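Local structure of putative pectin lyase (Geobacillus virus E2, 7CHU) at residues G203-A208 / G224-D229; A257-A262 / G286-G291; S266-D271 / P305-D310; C319-C324 / C341-C346. The protein serves as a trimeric tailspike of a deep-sea thermophilic bacteriophage and probably recognises or processes polysaccharide of the host surface. All coordinates share one frame; numbering follows the deposited sequence.

Contact 1: residues G203-A208 / G224-D229; sequences GVRYCA and GLYNTD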
loop_
_atom_site.group_PDB
_atom_site.type_symbol
_atom_site.label_atom_id
_atom_site.label_comp_id
_atom_site.label_asym_id
_atom_site.label_seq_id
_atom_site.Cartn_x
_atom_site.Cartn_y
_atom_site.Cartn_z
ATOM N N GLY A 203 0.081 -7.919 18.713
ATOM C CA GLY A 203 1.337 -8.661 18.740
ATOM C C GLY A 203 1.130 -10.089 19.188
ATOM O O GLY A 203 0.250 -10.372 20.008
ATOM N N VAL A 204 1.914 -10.999 18.617
ATOM C CA VAL A 204 1.959 -12.395 19.024
ATOM C C VAL A 204 3.429 -12.766 19.086
ATOM O O VAL A 204 4.118 -12.760 18.057
ATOM C CB VAL A 204 1.200 -13.321 18.071
ATOM C CG1 VAL A 204 1.292 -14.750 18.564
ATOM C CG2 VAL A 204 -0.275 -12.923 17.980
ATOM N N ARG A 205 3.927 -13.052 20.286
ATOM C CA ARG A 205 5.358 -13.193 20.481
ATOM C C ARG A 205 5.647 -14.309 21.474
ATOM O O ARG A 205 4.891 -14.519 22.422
ATOM C CB ARG A 205 5.986 -11.877 20.968
ATOM C CG ARG A 205 5.739 -10.676 20.038
ATOM C CD ARG A 205 6.357 -9.384 20.597
ATOM N NE ARG A 205 7.810 -9.415 20.459
ATOM C CZ ARG A 205 8.659 -8.662 21.151
ATOM N NH1 ARG A 205 8.207 -7.789 22.053
ATOM N NH2 ARG A 205 9.969 -8.784 20.927
ATOM N N TYR A 206 6.758 -15.014 21.243
ATOM C CA TYR A 206 7.303 -15.995 22.185
ATOM C C TYR A 206 6.366 -17.178 22.413
ATOM O O TYR A 206 6.325 -17.747 23.510
ATOM C CB TYR A 206 7.669 -15.345 23.521
ATOM C CG TYR A 206 8.672 -14.231 23.381
ATOM C CD1 TYR A 206 10.012 -14.506 23.145
ATOM C CD2 TYR A 206 8.277 -12.901 23.482
ATOM C CE1 TYR A 206 10.941 -13.488 23.016
ATOM C CE2 TYR A 206 9.200 -11.870 23.335
ATOM C CZ TYR A 206 10.529 -12.173 23.102
ATOM O OH TYR A 206 11.450 -11.160 22.974
ATOM N N CYS A 207 5.617 -17.563 21.378
ATOM C CA CYS A 207 4.789 -18.768 21.433
ATOM C C CYS A 207 5.578 -19.906 20.790
ATOM O O CYS A 207 6.002 -19.789 19.641
ATOM C CB CYS A 207 3.470 -18.556 20.697
ATOM S SG CYS A 207 2.449 -17.271 21.387
ATOM N N ALA A 208 5.755 -21.011 21.509
ATOM C CA ALA A 208 6.576 -22.093 20.961
ATOM C C ALA A 208 5.797 -23.025 20.031
ATOM O O ALA A 208 6.404 -23.851 19.334
ATOM C CB ALA A 208 7.229 -22.877 22.100
ATOM N N GLY A 224 -0.753 -4.143 10.610
ATOM C CA GLY A 224 0.174 -3.828 11.689
ATOM C C GLY A 224 0.477 -4.957 12.665
ATOM O O GLY A 224 0.940 -4.697 13.795
ATOM N N LEU A 225 0.246 -6.208 12.269
ATOM C CA LEU A 225 0.612 -7.330 13.133
ATOM C C LEU A 225 2.116 -7.344 13.386
ATOM O O LEU A 225 2.920 -7.151 12.466
ATOM C CB LEU A 225 0.177 -8.659 12.503
ATOM C CG LEU A 225 0.785 -9.955 13.069
ATOM C CD1 LEU A 225 0.274 -10.249 14.479
ATOM C CD2 LEU A 225 0.531 -11.158 12.170
ATOM N N TYR A 226 2.490 -7.575 14.643
ATOM C CA TYR A 226 3.880 -7.749 15.069
ATOM C C TYR A 226 4.031 -9.199 15.540
ATOM O O TYR A 226 3.369 -9.618 16.494
ATOM C CB TYR A 226 4.200 -6.763 16.183
ATOM C CG TYR A 226 5.612 -6.720 16.698
ATOM C CD1 TYR A 226 6.701 -6.775 15.833
ATOM C CD2 TYR A 226 5.856 -6.569 18.059
ATOM C CE1 TYR A 226 8.013 -6.693 16.314
ATOM C CE2 TYR A 226 7.150 -6.489 18.550
ATOM C CZ TYR A 226 8.230 -6.551 17.674
ATOM O OH TYR A 226 9.523 -6.476 18.166
ATOM N N ASN A 227 4.904 -9.961 14.884
ATOM C CA ASN A 227 4.958 -11.419 15.045
ATOM C C ASN A 227 6.428 -11.814 15.161
ATOM O O ASN A 227 7.151 -11.773 14.158
ATOM C CB ASN A 227 4.261 -12.091 13.856
ATOM C CG ASN A 227 4.155 -13.607 13.997
ATOM O OD1 ASN A 227 5.167 -14.296 14.061
ATOM N ND2 ASN A 227 2.927 -14.128 14.013
ATOM N N THR A 228 6.900 -12.122 16.376
ATOM C CA THR A 228 8.309 -12.464 16.578
ATOM C C THR A 228 8.460 -13.646 17.530
ATOM O O THR A 228 7.593 -13.903 18.367
ATOM C CB THR A 228 9.149 -11.294 17.152
ATOM O OG1 THR A 228 9.048 -11.274 18.584
ATOM C CG2 THR A 228 8.668 -9.960 16.613
ATOM N N ASP A 229 9.592 -14.365 17.388
ATOM C CA ASP A 229 10.027 -15.397 18.340
ATOM C C ASP A 229 9.001 -16.521 18.488
ATOM O O ASP A 229 8.841 -17.092 19.566
ATOM C CB ASP A 229 10.342 -14.787 19.716
ATOM C CG ASP A 229 11.502 -13.805 19.665
ATOM O OD1 ASP A 229 12.654 -14.264 19.745
ATOM O OD2 ASP A 229 11.261 -12.582 19.522
#
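Arg205 runs beside Thr228 and crosses over to Tyr226 on the neighbouring parallel strand. Its CB and CG run past Thr228, CG lying 3.7 Å from Thr228 OG1. CD then comes up against the ring of Tyr226, 3.6 Å from Tyr226 CE2. The chain bends at this point (chi3 73°), and the bend turns NE back to Thr228: Arg205 NE donates to Thr228 OG1 at 2.9 Å, almost straight at 176° and within the guanidinium plane. Beyond it the flat group has Tyr206 CE2 over the centre of one face and Tyr226 CE2, nearer the rim, over the opposite one. NH2 ends beside Tyr226 OH, and NH1 makes a weak hydrogen bond to Asn107 of the second subunit. The Tyr206 ring also lies alongside the Asp229 carboxylate, CE1 3.4 Å from Asp229 CG. Between the backbones, Val204 N to Tyr226 O (2.9 Å) and Tyr206 N to Thr228 O (3.2 Å) join two successive coils of the parallel beta-helix. Thr228 OG1 accepts from Arg205 NE and donates to Asp229 OD2 at 2.7 Å. The hydroxyl thus links arginine to aspartate without a direct salt bridge, and the opposite charges nearby probably strengthen the link.

Contact 2: residues A257-A262 / G286-G291; sequences ACHFEA and GCKFHG
Lys288 lays its extended chain along one face of the His259 imidazole, the two side chains running the same way on one face of a parallel strand pair. The bump is CD, a CH-pi contact 3.8 Å from the centroid of the His259 ring and 20° off its normal. In the ring plane, His259 NE2 donates to Glu261 OE1 at 2.7 Å, using the anti lone pair of that oxygen. Glu261 in turn lies beside His290, with Glu261 OE2 over the imidazole face, 3.5 Å from His290 ND1. Lys288 NZ makes a long salt bridge of 3.6 Å to Glu261 OE1, and a water bridges NZ and Glu261 OE2; NZ also pairs with Asp219 of the second subunit. On the other face Phe260 and Phe289 lie side by side, nearly parallel (7°) but slid apart: Phe260 CD2 fits against Phe289 CE2 at 3.4 Å, and the Phe260 ring edge reaches Cys287 CB. Near the start of the segments, Cys287 SG fills the hollow beside Cys258, accepting from Cys258 N at 3.5 Å. The phenylalanine face points into the beta-helix, where His267 touches both phenylalanines; strand 220-228 flanks this pair beyond 259-261, and strand 320-324 flanks it beyond 288-290.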
loop_
_atom_site.group_PDB
_atom_site.type_symbol
_atom_site.label_atom_id
_atom_site.label_comp_id
_atom_site.label_asym_id
_atom_site.label_seq_id
_atom_site.Cartn_x
_atom_site.Cartn_y
_atom_site.Cartn_z
ATOM N N ALA A 257 1.343 -3.958 6.163
ATOM C CA ALA A 257 2.314 -3.314 7.050
ATOM C C ALA A 257 2.593 -4.190 8.272
ATOM O O ALA A 257 2.670 -3.712 9.405
ATOM C CB ALA A 257 1.819 -1.918 7.474
ATOM N N CYS A 258 2.746 -5.487 8.046
ATOM C CA CYS A 258 2.983 -6.411 9.143
ATOM C C CYS A 258 4.486 -6.580 9.349
ATOM O O CYS A 258 5.286 -6.304 8.455
ATOM C CB CYS A 258 2.303 -7.741 8.848
ATOM S SG CYS A 258 0.486 -7.565 8.969
ATOM N N HIS A 259 4.866 -7.073 10.529
ATOM C CA HIS A 259 6.273 -7.113 10.949
ATOM C C HIS A 259 6.569 -8.517 11.478
ATOM O O HIS A 259 6.113 -8.865 12.570
ATOM C CB HIS A 259 6.518 -6.037 12.010
ATOM C CG HIS A 259 7.919 -5.962 12.546
ATOM N ND1 HIS A 259 8.381 -4.851 13.220
ATOM C CD2 HIS A 259 8.939 -6.855 12.562
ATOM C CE1 HIS A 259 9.633 -5.047 13.598
ATOM N NE2 HIS A 259 9.999 -6.254 13.207
ATOM N N PHE A 260 7.324 -9.320 10.711
ATOM C CA PHE A 260 7.695 -10.685 11.093
ATOM C C PHE A 260 9.194 -10.710 11.351
ATOM O O PHE A 260 9.971 -10.353 10.465
ATOM C CB PHE A 260 7.339 -11.699 10.000
ATOM C CG PHE A 260 5.894 -11.669 9.570
ATOM C CD1 PHE A 260 4.948 -12.406 10.253
ATOM C CD2 PHE A 260 5.487 -10.909 8.476
ATOM C CE1 PHE A 260 3.595 -12.376 9.866
ATOM C CE2 PHE A 260 4.153 -10.867 8.073
ATOM C CZ PHE A 260 3.196 -11.609 8.771
ATOM N N GLU A 261 9.607 -11.081 12.560
ATOM C CA GLU A 261 11.031 -10.977 12.862
ATOM C C GLU A 261 11.473 -12.102 13.783
ATOM O O GLU A 261 10.785 -12.413 14.748
ATOM C CB GLU A 261 11.368 -9.627 13.512
ATOM C CG GLU A 261 12.861 -9.504 13.839
ATOM C CD GLU A 261 13.320 -8.072 14.035
ATOM O OE1 GLU A 261 12.488 -7.144 13.962
ATOM O OE2 GLU A 261 14.525 -7.879 14.265
ATOM N N ALA A 262 12.643 -12.685 13.491
ATOM C CA ALA A 262 13.301 -13.641 14.387
ATOM C C ALA A 262 12.361 -14.771 14.814
ATOM O O ALA A 262 12.299 -15.152 15.982
ATOM C CB ALA A 262 13.889 -12.925 15.615
ATOM N N GLY A 286 3.651 -4.406 1.944
ATOM C CA GLY A 286 4.540 -3.641 2.792
ATOM C C GLY A 286 5.059 -4.380 4.000
ATOM O O GLY A 286 5.461 -3.744 4.973
ATOM N N CYS A 287 5.112 -5.710 3.951
ATOM C CA CYS A 287 5.467 -6.462 5.141
ATOM C C CYS A 287 6.976 -6.659 5.255
ATOM O O CYS A 287 7.722 -6.601 4.269
ATOM C CB CYS A 287 4.729 -7.806 5.172
ATOM S SG CYS A 287 2.910 -7.634 5.301
ATOM N N LYS A 288 7.421 -6.828 6.499
ATOM C CA LYS A 288 8.827 -7.046 6.841
ATOM C C LYS A 288 9.042 -8.515 7.210
ATOM O O LYS A 288 8.288 -9.052 8.017
ATOM C CB LYS A 288 9.220 -6.159 8.028
ATOM C CG LYS A 288 10.575 -6.501 8.667
ATOM C CD LYS A 288 10.908 -5.500 9.762
ATOM C CE LYS A 288 12.194 -5.819 10.472
ATOM N NZ LYS A 288 12.656 -4.667 11.294
ATOM N N PHE A 289 10.073 -9.161 6.632
ATOM C CA PHE A 289 10.450 -10.548 6.938
ATOM C C PHE A 289 11.938 -10.560 7.288
ATOM O O PHE A 289 12.799 -10.532 6.397
ATOM C CB PHE A 289 10.163 -11.493 5.769
ATOM C CG PHE A 289 8.717 -11.527 5.344
ATOM C CD1 PHE A 289 8.254 -10.677 4.344
ATOM C CD2 PHE A 289 7.824 -12.391 5.948
ATOM C CE1 PHE A 289 6.899 -10.688 3.948
ATOM C CE2 PHE A 289 6.480 -12.432 5.553
ATOM C CZ PHE A 289 6.005 -11.572 4.562
ATOM N N HIS A 290 12.243 -10.616 8.581
ATOM C CA HIS A 290 13.584 -10.335 9.094
ATOM C C HIS A 290 14.093 -11.540 9.880
ATOM O O HIS A 290 13.404 -12.035 10.766
ATOM C CB HIS A 290 13.520 -9.088 9.983
ATOM C CG HIS A 290 14.842 -8.465 10.301
ATOM N ND1 HIS A 290 15.752 -9.045 11.160
ATOM C CD2 HIS A 290 15.358 -7.259 9.965
ATOM C CE1 HIS A 290 16.794 -8.240 11.303
ATOM N NE2 HIS A 290 16.577 -7.151 10.588
ATOM N N GLY A 291 15.303 -11.985 9.588
ATOM C CA GLY A 291 15.801 -13.197 10.185
ATOM C C GLY A 291 16.146 -13.057 11.655
ATOM O O GLY A 291 16.009 -12.003 12.285
HETATM O O HOH W 1 16.542 -10.334 14.489
HETATM O O HOH W 2 14.842 -5.219 13.301
#

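Contact 3: residues S266-D271 / P305-D310; sequences SHVYFD and PHMYLD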
loop_
_atom_site.group_PDB
_atom_site.type_symbol
_atom_site.label_atom_id
_atom_site.label_comp_id
_atom_site.label_asym_id
_atom_site.label_seq_id
_atom_site.Cartn_x
_atom_site.Cartn_y
_atom_site.Cartn_z
ATOM N N SER A 266 9.346 -20.865 9.982
ATOM C CA SER A 266 9.119 -19.888 8.921
ATOM C C SER A 266 8.262 -18.725 9.425
ATOM O O SER A 266 7.400 -18.899 10.286
ATOM C CB SER A 266 8.440 -20.567 7.740
ATOM O OG SER A 266 9.388 -21.360 7.026
ATOM N N HIS A 267 8.459 -17.527 8.851
ATOM C CA HIS A 267 7.563 -16.432 9.208
ATOM C C HIS A 267 6.139 -16.745 8.784
ATOM O O HIS A 267 5.192 -16.580 9.563
ATOM C CB HIS A 267 8.008 -15.112 8.578
ATOM C CG HIS A 267 9.321 -14.621 9.097
ATOM N ND1 HIS A 267 9.563 -14.407 10.440
ATOM C CD2 HIS A 267 10.477 -14.334 8.451
ATOM C CE1 HIS A 267 10.811 -13.995 10.596
ATOM N NE2 HIS A 267 11.387 -13.948 9.407
ATOM N N VAL A 268 5.970 -17.163 7.539
ATOM C CA VAL A 268 4.669 -17.449 6.954
ATOM C C VAL A 268 4.773 -18.811 6.292
ATOM O O VAL A 268 5.668 -19.027 5.469
ATOM C CB VAL A 268 4.272 -16.389 5.913
ATOM C CG1 VAL A 268 3.067 -16.855 5.115
ATOM C CG2 VAL A 268 4.007 -15.050 6.592
ATOM N N TYR A 269 3.879 -19.732 6.658
ATOM C CA TYR A 269 3.860 -21.077 6.090
ATOM C C TYR A 269 2.457 -21.350 5.555
ATOM O O TYR A 269 1.506 -21.425 6.337
ATOM C CB TYR A 269 4.252 -22.116 7.153
ATOM C CG TYR A 269 4.520 -23.483 6.593
ATOM C CD1 TYR A 269 3.466 -24.304 6.214
ATOM C CD2 TYR A 269 5.828 -23.947 6.418
ATOM C CE1 TYR A 269 3.678 -25.577 5.692
ATOM C CE2 TYR A 269 6.068 -25.223 5.893
ATOM C CZ TYR A 269 4.984 -26.034 5.543
ATOM O OH TYR A 269 5.179 -27.285 5.014
ATOM N N PHE A 270 2.318 -21.452 4.230
ATOM C CA PHE A 270 1.055 -21.824 3.609
ATOM C C PHE A 270 1.035 -23.337 3.440
ATOM O O PHE A 270 2.024 -23.934 3.007
ATOM C CB PHE A 270 0.859 -21.163 2.245
ATOM C CG PHE A 270 0.402 -19.732 2.311
ATOM C CD1 PHE A 270 -0.947 -19.408 2.361
ATOM C CD2 PHE A 270 1.322 -18.713 2.300
ATOM C CE1 PHE A 270 -1.369 -18.080 2.405
ATOM C CE2 PHE A 270 0.921 -17.378 2.306
ATOM C CZ PHE A 270 -0.410 -17.052 2.367
ATOM N N ASP A 271 -0.089 -23.953 3.799
ATOM C CA ASP A 271 -0.265 -25.401 3.712
ATOM C C ASP A 271 -1.577 -25.637 2.974
ATOM O O ASP A 271 -2.639 -25.266 3.476
ATOM C CB ASP A 271 -0.270 -26.010 5.116
ATOM C CG ASP A 271 -0.512 -27.521 5.127
ATOM O OD1 ASP A 271 -0.843 -28.137 4.081
ATOM O OD2 ASP A 271 -0.383 -28.085 6.236
ATOM N N PRO A 305 12.344 -21.505 4.935
ATOM C CA PRO A 305 12.156 -20.266 4.178
ATOM C C PRO A 305 11.449 -19.211 5.014
ATOM O O PRO A 305 10.737 -19.524 5.976
ATOM C CB PRO A 305 11.310 -20.703 2.978
ATOM C CG PRO A 305 10.606 -21.939 3.449
ATOM C CD PRO A 305 11.559 -22.619 4.388
ATOM N N HIS A 306 11.713 -17.943 4.674
ATOM C CA HIS A 306 10.986 -16.850 5.314
ATOM C C HIS A 306 9.510 -16.954 4.991
ATOM O O HIS A 306 8.669 -16.752 5.866
ATOM C CB HIS A 306 11.520 -15.471 4.885
ATOM C CG HIS A 306 12.699 -14.989 5.684
ATOM N ND1 HIS A 306 13.533 -15.842 6.371
ATOM C CD2 HIS A 306 13.173 -13.737 5.916
ATOM C CE1 HIS A 306 14.479 -15.141 6.976
ATOM N NE2 HIS A 306 14.277 -13.860 6.726
ATOM N N MET A 307 9.175 -17.291 3.747
ATOM C CA MET A 307 7.788 -17.551 3.368
ATOM C C MET A 307 7.742 -18.859 2.596
ATOM O O MET A 307 8.376 -18.967 1.541
ATOM C CB MET A 307 7.221 -16.410 2.512
ATOM C CG MET A 307 5.823 -16.734 1.954
ATOM S SD MET A 307 5.110 -15.419 0.947
ATOM C CE MET A 307 4.966 -14.115 2.165
ATOM N N TYR A 308 6.997 -19.852 3.099
ATOM C CA TYR A 308 6.700 -21.057 2.320
ATOM C C TYR A 308 5.332 -20.881 1.684
ATOM O O TYR A 308 4.329 -20.800 2.393
ATOM C CB TYR A 308 6.721 -22.331 3.170
ATOM C CG TYR A 308 6.286 -23.540 2.383
ATOM C CD1 TYR A 308 7.070 -24.021 1.328
ATOM C CD2 TYR A 308 5.090 -24.195 2.670
ATOM C CE1 TYR A 308 6.681 -25.121 0.579
ATOM C CE2 TYR A 308 4.689 -25.299 1.931
ATOM C CZ TYR A 308 5.487 -25.761 0.885
ATOM O OH TYR A 308 5.089 -26.859 0.152
ATOM N N LEU A 309 5.285 -20.780 0.359
ATOM C CA LEU A 309 4.062 -20.398 -0.351
ATOM C C LEU A 309 3.487 -21.580 -1.137
ATOM O O LEU A 309 3.575 -21.633 -2.361
ATOM C CB LEU A 309 4.368 -19.217 -1.255
ATOM C CG LEU A 309 3.264 -18.553 -2.062
ATOM C CD1 LEU A 309 2.014 -18.529 -1.222
ATOM C CD2 LEU A 309 3.690 -17.117 -2.486
ATOM N N ASP A 310 2.861 -22.531 -0.419
ATOM C CA ASP A 310 2.013 -23.548 -1.056
ATOM C C ASP A 310 0.617 -22.952 -1.225
ATOM O O ASP A 310 -0.315 -23.213 -0.451
ATOM C CB ASP A 310 1.995 -24.837 -0.241
ATOM C CG ASP A 310 1.111 -25.936 -0.857
ATOM O OD1 ASP A 310 0.822 -25.929 -2.086
ATOM O OD2 ASP A 310 0.701 -26.824 -0.080
#
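Phe270 and Leu309 meet on the buried face of the parallel pair, Phe270 CD2 lying 3.6 Å from Leu309 CD1. Next to them Val268 CG1 rests on Met307 CG at 4.2 Å, a looser touch between two side chains that point the same way. Phe284 of strand 283-285 touches Val268, Phe270 and Met307, and so closes this interior from another wall of the helix. On the other face, both rings standing anti to their backbone N, Tyr308 sets its CD2 over the middle of the Tyr269 ring, 3.4 Å from Tyr269 CZ, with the planes inclined at 36°. Backbone bonds hold the two rungs together: Tyr308 N to Val268 O and Phe270 N to Tyr308 O, both 2.8 Å, with Val268 N to His306 O ahead of them. Such rungs, stacked coil on coil, build a wall of the right-handed parallel beta-helix of the pectate lyase-like family. Where the coil turns into the strands, the His267 edge is directed at the His306 face in a T-shaped pair, planes 81° apart and His267 CD2 3.6 Å from His306 CG. Asn263 holds His267 ND1, while His306 NE2 donates to Tyr322 O. Ser266 OG lies doubtfully close to Pro305 O and also bonds Thr304 OG1. At the far end the Asp271 and Asp310 carboxylates lie near each other, but each has its own partner, the Tyr241 hydroxyl and Arg278 respectively.

Contact 4: residues C319-C324 / C341-C346; sequences CYFYQC and CDFYNC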
loop_
_atom_site.group_PDB
_atom_site.type_symbol
_atom_site.label_atom_id
_atom_site.label_comp_id
_atom_site.label_asym_id
_atom_site.label_seq_id
_atom_site.Cartn_x
_atom_site.Cartn_y
_atom_site.Cartn_z
ATOM N N CYS A 319 7.514 -5.922 -0.268
ATOM C CA CYS A 319 7.918 -6.499 1.000
ATOM C C CYS A 319 9.430 -6.547 1.105
ATOM O O CYS A 319 10.158 -6.554 0.101
ATOM C CB CYS A 319 7.317 -7.898 1.216
ATOM S SG CYS A 319 5.498 -7.930 1.316
ATOM N N TYR A 320 9.886 -6.585 2.350
ATOM C CA TYR A 320 11.292 -6.532 2.718
ATOM C C TYR A 320 11.700 -7.891 3.286
ATOM O O TYR A 320 11.093 -8.371 4.255
ATOM C CB TYR A 320 11.507 -5.416 3.744
ATOM C CG TYR A 320 12.781 -5.509 4.569
ATOM C CD1 TYR A 320 14.043 -5.491 3.974
ATOM C CD2 TYR A 320 12.708 -5.594 5.952
ATOM C CE1 TYR A 320 15.199 -5.563 4.742
ATOM C CE2 TYR A 320 13.834 -5.667 6.719
ATOM C CZ TYR A 320 15.070 -5.654 6.119
ATOM O OH TYR A 320 16.156 -5.738 6.940
ATOM N N PHE A 321 12.709 -8.511 2.673
ATOM C CA PHE A 321 13.235 -9.803 3.095
ATOM C C PHE A 321 14.702 -9.646 3.456
ATOM O O PHE A 321 15.472 -9.079 2.668
ATOM C CB PHE A 321 13.102 -10.845 1.978
ATOM C CG PHE A 321 11.680 -11.268 1.705
ATOM C CD1 PHE A 321 10.860 -10.502 0.868
ATOM C CD2 PHE A 321 11.171 -12.428 2.283
ATOM C CE1 PHE A 321 9.540 -10.881 0.621
ATOM C CE2 PHE A 321 9.848 -12.827 2.036
ATOM C CZ PHE A 321 9.039 -12.063 1.200
ATOM N N TYR A 322 15.099 -10.173 4.616
ATOM C CA TYR A 322 16.491 -10.050 5.040
ATOM C C TYR A 322 16.898 -11.242 5.896
ATOM O O TYR A 322 16.156 -11.639 6.801
ATOM C CB TYR A 322 16.708 -8.735 5.808
ATOM C CG TYR A 322 17.985 -8.696 6.607
ATOM C CD1 TYR A 322 19.212 -8.641 5.976
ATOM C CD2 TYR A 322 17.957 -8.745 7.988
ATOM C CE1 TYR A 322 20.384 -8.619 6.709
ATOM C CE2 TYR A 322 19.108 -8.722 8.727
ATOM C CZ TYR A 322 20.322 -8.650 8.086
ATOM O OH TYR A 322 21.473 -8.644 8.833
ATOM N N GLN A 323 18.074 -11.805 5.594
ATOM C CA GLN A 323 18.760 -12.788 6.428
ATOM C C GLN A 323 17.965 -14.087 6.602
ATOM O O GLN A 323 17.254 -14.264 7.599
ATOM C CB GLN A 323 19.089 -12.172 7.789
ATOM C CG GLN A 323 20.171 -12.904 8.600
ATOM C CD GLN A 323 21.598 -12.580 8.127
ATOM O OE1 GLN A 323 21.793 -12.024 7.047
ATOM N NE2 GLN A 323 22.595 -12.969 8.920
ATOM N N CYS A 324 18.068 -14.988 5.610
ATOM C CA CYS A 324 17.378 -16.305 5.603
ATOM C C CYS A 324 18.279 -17.478 5.281
ATOM O O CYS A 324 18.953 -17.481 4.257
ATOM C CB CYS A 324 16.208 -16.236 4.620
ATOM S SG CYS A 324 15.295 -17.775 4.395
ATOM N N CYS A 341 9.682 -6.118 -4.368
ATOM C CA CYS A 341 10.271 -6.564 -3.118
ATOM C C CYS A 341 11.783 -6.402 -3.160
ATOM O O CYS A 341 12.405 -6.384 -4.223
ATOM C CB CYS A 341 9.907 -8.033 -2.830
ATOM S SG CYS A 341 8.101 -8.277 -2.753
ATOM N N ASP A 342 12.383 -6.373 -1.984
ATOM C CA ASP A 342 13.830 -6.365 -1.902
ATOM C C ASP A 342 14.284 -7.500 -1.002
ATOM O O ASP A 342 13.684 -7.748 0.049
ATOM C CB ASP A 342 14.357 -5.038 -1.392
ATOM C CG ASP A 342 15.834 -4.852 -1.709
ATOM O OD1 ASP A 342 16.635 -5.239 -0.826
ATOM O OD2 ASP A 342 16.176 -4.349 -2.827
ATOM N N PHE A 343 15.369 -8.153 -1.414
ATOM C CA PHE A 343 15.895 -9.359 -0.793
ATOM C C PHE A 343 17.362 -9.142 -0.459
ATOM O O PHE A 343 18.140 -8.745 -1.333
ATOM C CB PHE A 343 15.779 -10.559 -1.740
ATOM C CG PHE A 343 14.399 -10.796 -2.271
ATOM C CD1 PHE A 343 13.515 -11.636 -1.573
ATOM C CD2 PHE A 343 13.998 -10.240 -3.482
ATOM C CE1 PHE A 343 12.233 -11.901 -2.065
ATOM C CE2 PHE A 343 12.720 -10.474 -3.995
ATOM C CZ PHE A 343 11.821 -11.314 -3.284
ATOM N N TYR A 344 17.747 -9.402 0.783
ATOM C CA TYR A 344 19.141 -9.213 1.178
ATOM C C TYR A 344 19.616 -10.383 2.034
ATOM O O TYR A 344 19.249 -10.488 3.208
ATOM C CB TYR A 344 19.329 -7.887 1.918
ATOM C CG TYR A 344 20.776 -7.511 2.089
ATOM C CD1 TYR A 344 21.471 -6.853 1.072
ATOM C CD2 TYR A 344 21.452 -7.817 3.259
ATOM C CE1 TYR A 344 22.808 -6.505 1.233
ATOM C CE2 TYR A 344 22.782 -7.475 3.426
ATOM C CZ TYR A 344 23.451 -6.815 2.410
ATOM O OH TYR A 344 24.778 -6.490 2.559
ATOM N N ASN A 345 20.460 -11.235 1.442
ATOM C CA ASN A 345 21.262 -12.241 2.133
ATOM C C ASN A 345 20.478 -13.497 2.483
ATOM O O ASN A 345 19.919 -13.600 3.579
ATOM C CB ASN A 345 21.911 -11.679 3.398
ATOM C CG ASN A 345 23.219 -12.361 3.713
ATOM O OD1 ASN A 345 23.907 -12.834 2.810
ATOM N ND2 ASN A 345 23.565 -12.437 4.989
ATOM N N CYS A 346 20.469 -14.476 1.575
ATOM C CA CYS A 346 19.933 -15.793 1.883
ATOM C C CYS A 346 20.862 -16.875 1.328
ATOM O O CYS A 346 21.750 -16.613 0.512
ATOM C CB CYS A 346 18.532 -15.970 1.317
ATOM S SG CYS A 346 18.506 -15.936 -0.521
HETATM O O HOH W 3 16.077 -6.213 1.604
#
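Phe321 and Phe343 lie side by side on the inner face of two parallel strands running in step. Their planes are 23° apart and slid, with centroids separated by 5.1 Å, and Phe343 CE1 reaches over the Phe321 face to 3.5 Å from Phe321 CD1. Both CG atoms stand beside the backbone N, which sends the two rings in the same direction. The outer face carries the tyrosines. There Tyr322 and Tyr344 also run together, but they touch at their edges, Tyr322 CD1 coming 3.6 Å from Tyr344 CD2, while Gln323 CB sits over the centre of the Tyr322 ring. Aromatic rows of this kind recur in parallel beta-helices. The phenylalanine row continues to Phe289, which stacks on Phe321 from the preceding coil. The Gln323-Asn345 pair is reminiscent of the asparagine ladders of that fold: Asn345 ND2 donates to Gln323 OE1 at 2.7 Å, the two amide planes turned 44° from one another. Gln323 is bent at chi2 (79°), which brings its OE1 to that amide, and its NE2 is held by the carbonyl of Asp293. At the start of the strands Cys341 SG accepts from Cys319 N at 3.5 Å, and at their end Cys324 N binds Asn345 O. A water bridges Phe321 O and Asp342 OD1 along the outer face, where both carboxylate oxygens of Asp342 form salt bridges to the second subunit, OD1 with Arg335 and OD2 with Lys337.

From the N terminus, contact 1 comes first and closes one coil, with 15 residues between its segments, before contact 2 opens. Contact 2 spans a longer coil, and contact 3 crosses it: 266-271 lies between the segments of contact 2, and 305-310 follows them. Contact 4 opens once contact 3 has closed. Contacts 1, 2 and 4 follow one another along the same wall, 224-229 pairing with 257-262 and 286-291 with 319-324, and all three touch the second subunit. Contact 3 belongs to a different wall, which no other chain reaches at these segments. Its histidines pack against contact 2, and His306 also meets contact 4, tying the two walls together.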